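Local atomic coordinates of hypothetical protein (Bacteroides caccae, PDB entry 4M8R), a protein that is of unknown function but joins an N-terminal Ig-like domain to a WD40-like domain of the beta-propeller class. Residues Ile129-Ala132 against Thr137-Gly140; Ser341-Leu346 against Ile382-Ser387. One frame throughout, in Å; residues are numbered along the deposited sequence.

Contact 1: Ile129-Ala132 against Thr137-Gly140; sequences IERA and TVTG
R131 reaches from its strand to V138, T139 and G140 in the loop and carries the whole contact on its side. One methyl of V138, CG1, sits over one face of the guanidinium, above its centre, with CG1 4.1 Å from CZ of R131. G140 approaches differently. Its backbone N lies at the edge of the group, near its plane, 3.5 Å from NH2 of R131. Both atoms are nitrogens, and no hydrogen bond joins the segments. The CA of T139 comes in obliquely, 3.8 Å from NH2 of R131. The R131 side chain starts extended, with CG anti to the backbone N (chi1 -176°). It then bends at chi3 (66°), which turns the planar head beside the loop. With an alanine here the guanidinium is gone, so CG1 of V138 would probably lose the flat face it lies on, and segment 137-140 its side-chain contact with segment 129-132. R118, from strand 118-123, touches both R131 and V138. Strand 128-133 lies between strands 118-123 and 143-145 in an antiparallel sheet. R131 pairs through its backbone with K142, just ahead of strand 143-145. The contact therefore bridges a strand and the loop that leads to its hairpin partner.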
loop_
_atom_site.group_PDB
_atom_site.type_symbol
_atom_site.label_atom_id
_atom_site.label_comp_id
_atom_site.label_asym_id
_atom_site.label_seq_id
_atom_site.Cartn_x
_atom_site.Cartn_y
_atom_site.Cartn_z
ATOM N N ILE A 129 -1.747 30.938 19.802
ATOM C CA ILE A 129 -0.987 29.715 19.569
ATOM C C ILE A 129 0.390 30.141 19.086
ATOM O O ILE A 129 0.493 30.906 18.132
ATOM C CB ILE A 129 -1.621 28.847 18.467
ATOM C CG1 ILE A 129 -3.088 28.545 18.781
ATOM C CG2 ILE A 129 -0.836 27.553 18.281
ATOM C CD1 ILE A 129 -3.291 27.751 20.048
ATOM N N GLU A 130 1.438 29.652 19.741
ATOM C CA GLU A 130 2.809 30.020 19.391
ATOM C C GLU A 130 3.594 28.803 18.944
ATOM O O GLU A 130 3.500 27.748 19.566
ATOM C CB GLU A 130 3.516 30.646 20.599
ATOM C CG GLU A 130 3.061 32.059 20.937
ATOM C CD GLU A 130 3.821 32.674 22.101
ATOM O OE1 GLU A 130 4.617 31.966 22.760
ATOM O OE2 GLU A 130 3.612 33.879 22.362
ATOM N N ARG A 131 4.384 28.949 17.882
ATOM C CA ARG A 131 5.303 27.888 17.482
ATOM C C ARG A 131 6.515 27.911 18.394
ATOM O O ARG A 131 7.305 28.843 18.343
ATOM C CB ARG A 131 5.746 28.052 16.035
ATOM C CG ARG A 131 6.630 26.913 15.545
ATOM C CD ARG A 131 6.885 27.033 14.058
ATOM N NE ARG A 131 7.677 28.223 13.769
ATOM C CZ ARG A 131 7.608 28.933 12.644
ATOM N NH1 ARG A 131 6.766 28.592 11.669
ATOM N NH2 ARG A 131 8.387 30.002 12.499
ATOM N N ALA A 132 6.650 26.888 19.232
ATOM C CA ALA A 132 7.704 26.845 20.246
ATOM C C ALA A 132 8.978 26.199 19.722
ATOM O O ALA A 132 10.075 26.556 20.145
ATOM C CB ALA A 132 7.215 26.098 21.479
ATOM N N THR A 137 16.412 25.589 9.659
ATOM C CA THR A 137 15.998 26.184 8.381
ATOM C C THR A 137 14.492 26.439 8.331
ATOM O O THR A 137 13.886 26.364 7.261
ATOM C CB THR A 137 16.451 25.364 7.138
ATOM O OG1 THR A 137 15.625 24.204 6.971
ATOM C CG2 THR A 137 17.915 24.951 7.248
ATOM N N VAL A 138 13.894 26.751 9.480
ATOM C CA VAL A 138 12.469 27.061 9.535
ATOM C C VAL A 138 12.231 28.454 10.117
ATOM O O VAL A 138 12.703 28.766 11.216
ATOM C CB VAL A 138 11.682 26.003 10.340
ATOM C CG1 VAL A 138 10.256 26.471 10.611
ATOM C CG2 VAL A 138 11.668 24.676 9.589
ATOM N N THR A 139 11.513 29.279 9.350
ATOM C CA THR A 139 10.970 30.566 9.811
ATOM C C THR A 139 9.864 31.031 8.839
ATOM O O THR A 139 10.106 31.849 7.948
ATOM C CB THR A 139 12.063 31.662 9.955
ATOM O OG1 THR A 139 13.072 31.237 10.883
ATOM C CG2 THR A 139 11.462 32.980 10.461
ATOM N N GLY A 140 8.663 30.477 9.007
ATOM C CA GLY A 140 7.484 30.888 8.235
ATOM C C GLY A 140 6.709 32.005 8.920
ATOM O O GLY A 140 6.947 33.184 8.661
#

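Contact 2: Ser341-Leu346 against Ile382-Ser387; sequences SSFRLL and ITVLFS
F343 meets I382 and V384 of strand 381-387 with the outer part of its ring, and they meet it with their methyl groups. Both methyls come to the ring obliquely, neither squarely over a face nor in line with an edge. CD1 of I382 lies 4.0 Å from CE2 of F343 and 4.1 Å from CD2. CG2 of V384 touches the far end of the ring, 4.2 Å from CZ of F343. I382 gets there through its longer branch: CG1 sits between the backbone N and the carbonyl carbon (chi1 56°), and the chain then runs on extended to CD1 (chi2 172°). On the same strand, CG1 of V384 lies over the rim of one face of the F386 ring. All three touching residues are buried and the interaction is wholly apolar. W405 meets the F343 ring with its plane turned about 60° and packs edge-to-face with F386. V369 touches F343, V384 and F386. Strand 340-348 is an inner strand of one four-stranded antiparallel sheet, and strand 381-387 is an inner strand of the next. The contact packs these two sheets together, as between adjacent blades of a beta-propeller.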
loop_
_atom_site.group_PDB
_atom_site.type_symbol
_atom_site.label_atom_id
_atom_site.label_comp_id
_atom_site.label_asym_id
_atom_site.label_seq_id
_atom_site.Cartn_x
_atom_site.Cartn_y
_atom_site.Cartn_z
ATOM N N SER A 341 5.173 12.865 39.620
ATOM C CA SER A 341 4.460 12.325 38.468
ATOM C C SER A 341 4.875 10.885 38.156
ATOM O O SER A 341 6.046 10.622 37.881
ATOM C CB SER A 341 4.733 13.208 37.250
ATOM O OG SER A 341 4.314 14.542 37.486
ATOM N N SER A 342 3.909 9.967 38.182
ATOM C CA SER A 342 4.139 8.558 37.834
ATOM C C SER A 342 3.460 8.195 36.517
ATOM O O SER A 342 2.306 8.556 36.286
ATOM C CB SER A 342 3.607 7.641 38.934
ATOM O OG SER A 342 4.406 7.746 40.095
ATOM N N PHE A 343 4.175 7.466 35.666
ATOM C CA PHE A 343 3.626 6.990 34.399
ATOM C C PHE A 343 3.400 5.485 34.487
ATOM O O PHE A 343 4.351 4.716 34.638
ATOM C CB PHE A 343 4.575 7.314 33.251
ATOM C CG PHE A 343 4.804 8.785 33.051
ATOM C CD1 PHE A 343 5.695 9.476 33.857
ATOM C CD2 PHE A 343 4.126 9.481 32.058
ATOM C CE1 PHE A 343 5.908 10.833 33.679
ATOM C CE2 PHE A 343 4.334 10.837 31.874
ATOM C CZ PHE A 343 5.228 11.514 32.685
ATOM N N ARG A 344 2.135 5.080 34.394
ATOM C CA ARG A 344 1.733 3.695 34.610
ATOM C C ARG A 344 0.835 3.212 33.473
ATOM O O ARG A 344 -0.176 3.850 33.156
ATOM C CB ARG A 344 1.001 3.588 35.946
ATOM C CG ARG A 344 1.871 3.984 37.136
ATOM C CD ARG A 344 1.084 4.139 38.423
ATOM N NE ARG A 344 0.698 2.806 38.928
ATOM C CZ ARG A 344 -0.024 2.577 40.019
ATOM N NH1 ARG A 344 -0.501 3.586 40.743
ATOM N NH2 ARG A 344 -0.290 1.322 40.374
ATOM N N LEU A 345 1.209 2.097 32.851
ATOM C CA LEU A 345 0.415 1.529 31.767
ATOM C C LEU A 345 -0.855 0.897 32.304
ATOM O O LEU A 345 -0.882 0.401 33.427
ATOM C CB LEU A 345 1.208 0.473 30.992
ATOM C CG LEU A 345 2.457 0.927 30.236
ATOM C CD1 LEU A 345 3.003 -0.230 29.417
ATOM C CD2 LEU A 345 2.170 2.116 29.330
ATOM N N LEU A 346 -1.913 0.949 31.500
ATOM C CA LEU A 346 -3.135 0.212 31.776
ATOM C C LEU A 346 -3.124 -1.024 30.889
ATOM O O LEU A 346 -3.181 -0.912 29.663
ATOM C CB LEU A 346 -4.366 1.077 31.494
ATOM C CG LEU A 346 -5.711 0.477 31.905
ATOM C CD1 LEU A 346 -5.764 0.244 33.406
ATOM C CD2 LEU A 346 -6.848 1.385 31.464
ATOM N N ILE A 382 7.011 9.733 24.079
ATOM C CA ILE A 382 6.078 10.793 24.425
ATOM C C ILE A 382 6.878 12.043 24.738
ATOM O O ILE A 382 8.053 11.965 25.105
ATOM C CB ILE A 382 5.193 10.435 25.634
ATOM C CG1 ILE A 382 6.037 10.067 26.859
ATOM C CG2 ILE A 382 4.259 9.289 25.274
ATOM C CD1 ILE A 382 5.220 9.901 28.125
ATOM N N THR A 383 6.238 13.191 24.578
ATOM C CA THR A 383 6.852 14.460 24.899
ATOM C C THR A 383 6.072 15.068 26.037
ATOM O O THR A 383 4.847 15.142 25.988
ATOM C CB THR A 383 6.842 15.391 23.689
ATOM O OG1 THR A 383 7.561 14.762 22.618
ATOM C CG2 THR A 383 7.490 16.725 24.031
ATOM N N VAL A 384 6.794 15.504 27.063
ATOM C CA VAL A 384 6.190 15.889 28.327
ATOM C C VAL A 384 6.645 17.279 28.746
ATOM O O VAL A 384 7.799 17.649 28.537
ATOM C CB VAL A 384 6.561 14.871 29.420
ATOM C CG1 VAL A 384 6.031 15.307 30.776
ATOM C CG2 VAL A 384 6.022 13.496 29.053
ATOM N N LEU A 385 5.722 18.034 29.338
ATOM C CA LEU A 385 6.000 19.364 29.850
ATOM C C LEU A 385 5.855 19.362 31.373
ATOM O O LEU A 385 4.770 19.097 31.888
ATOM C CB LEU A 385 5.034 20.371 29.222
ATOM C CG LEU A 385 5.289 21.854 29.502
ATOM C CD1 LEU A 385 6.559 22.344 28.820
ATOM C CD2 LEU A 385 4.096 22.671 29.043
ATOM N N PHE A 386 6.948 19.662 32.080
ATOM C CA PHE A 386 6.973 19.709 33.551
ATOM C C PHE A 386 7.038 21.131 34.063
ATOM O O PHE A 386 7.449 22.035 33.341
ATOM C CB PHE A 386 8.218 19.022 34.108
ATOM C CG PHE A 386 8.427 17.639 33.599
ATOM C CD1 PHE A 386 7.657 16.592 34.077
ATOM C CD2 PHE A 386 9.403 17.381 32.647
ATOM C CE1 PHE A 386 7.849 15.306 33.604
ATOM C CE2 PHE A 386 9.602 16.100 32.170
ATOM C CZ PHE A 386 8.821 15.058 32.649
ATOM N N SER A 387 6.671 21.309 35.327
ATOM C CA SER A 387 6.977 22.528 36.069
ATOM C C SER A 387 7.647 22.154 37.386
ATOM O O SER A 387 7.465 21.039 37.881
ATOM C CB SER A 387 5.708 23.335 36.335
ATOM O OG SER A 387 4.727 22.544 36.974
#

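Overall arrangement
Contact 1 is a surface contact and contact 2 is buried. Their centres are 25 Å apart and they do not touch, although both lie in the WD40-like region. They share no strand or sheet. Contact 1 is local: its segments are only a few residues apart, and it ties a strand to the loop that follows. Contact 2 spans 35 intervening residues and joins two different four-stranded sheets. The chemistry follows the position. At the surface, a charged, flat group lies against a methyl and loop backbone. In the interior, across the two segments, an aromatic ring meets aliphatic methyls. Neither contact has a hydrogen bond between its two segments.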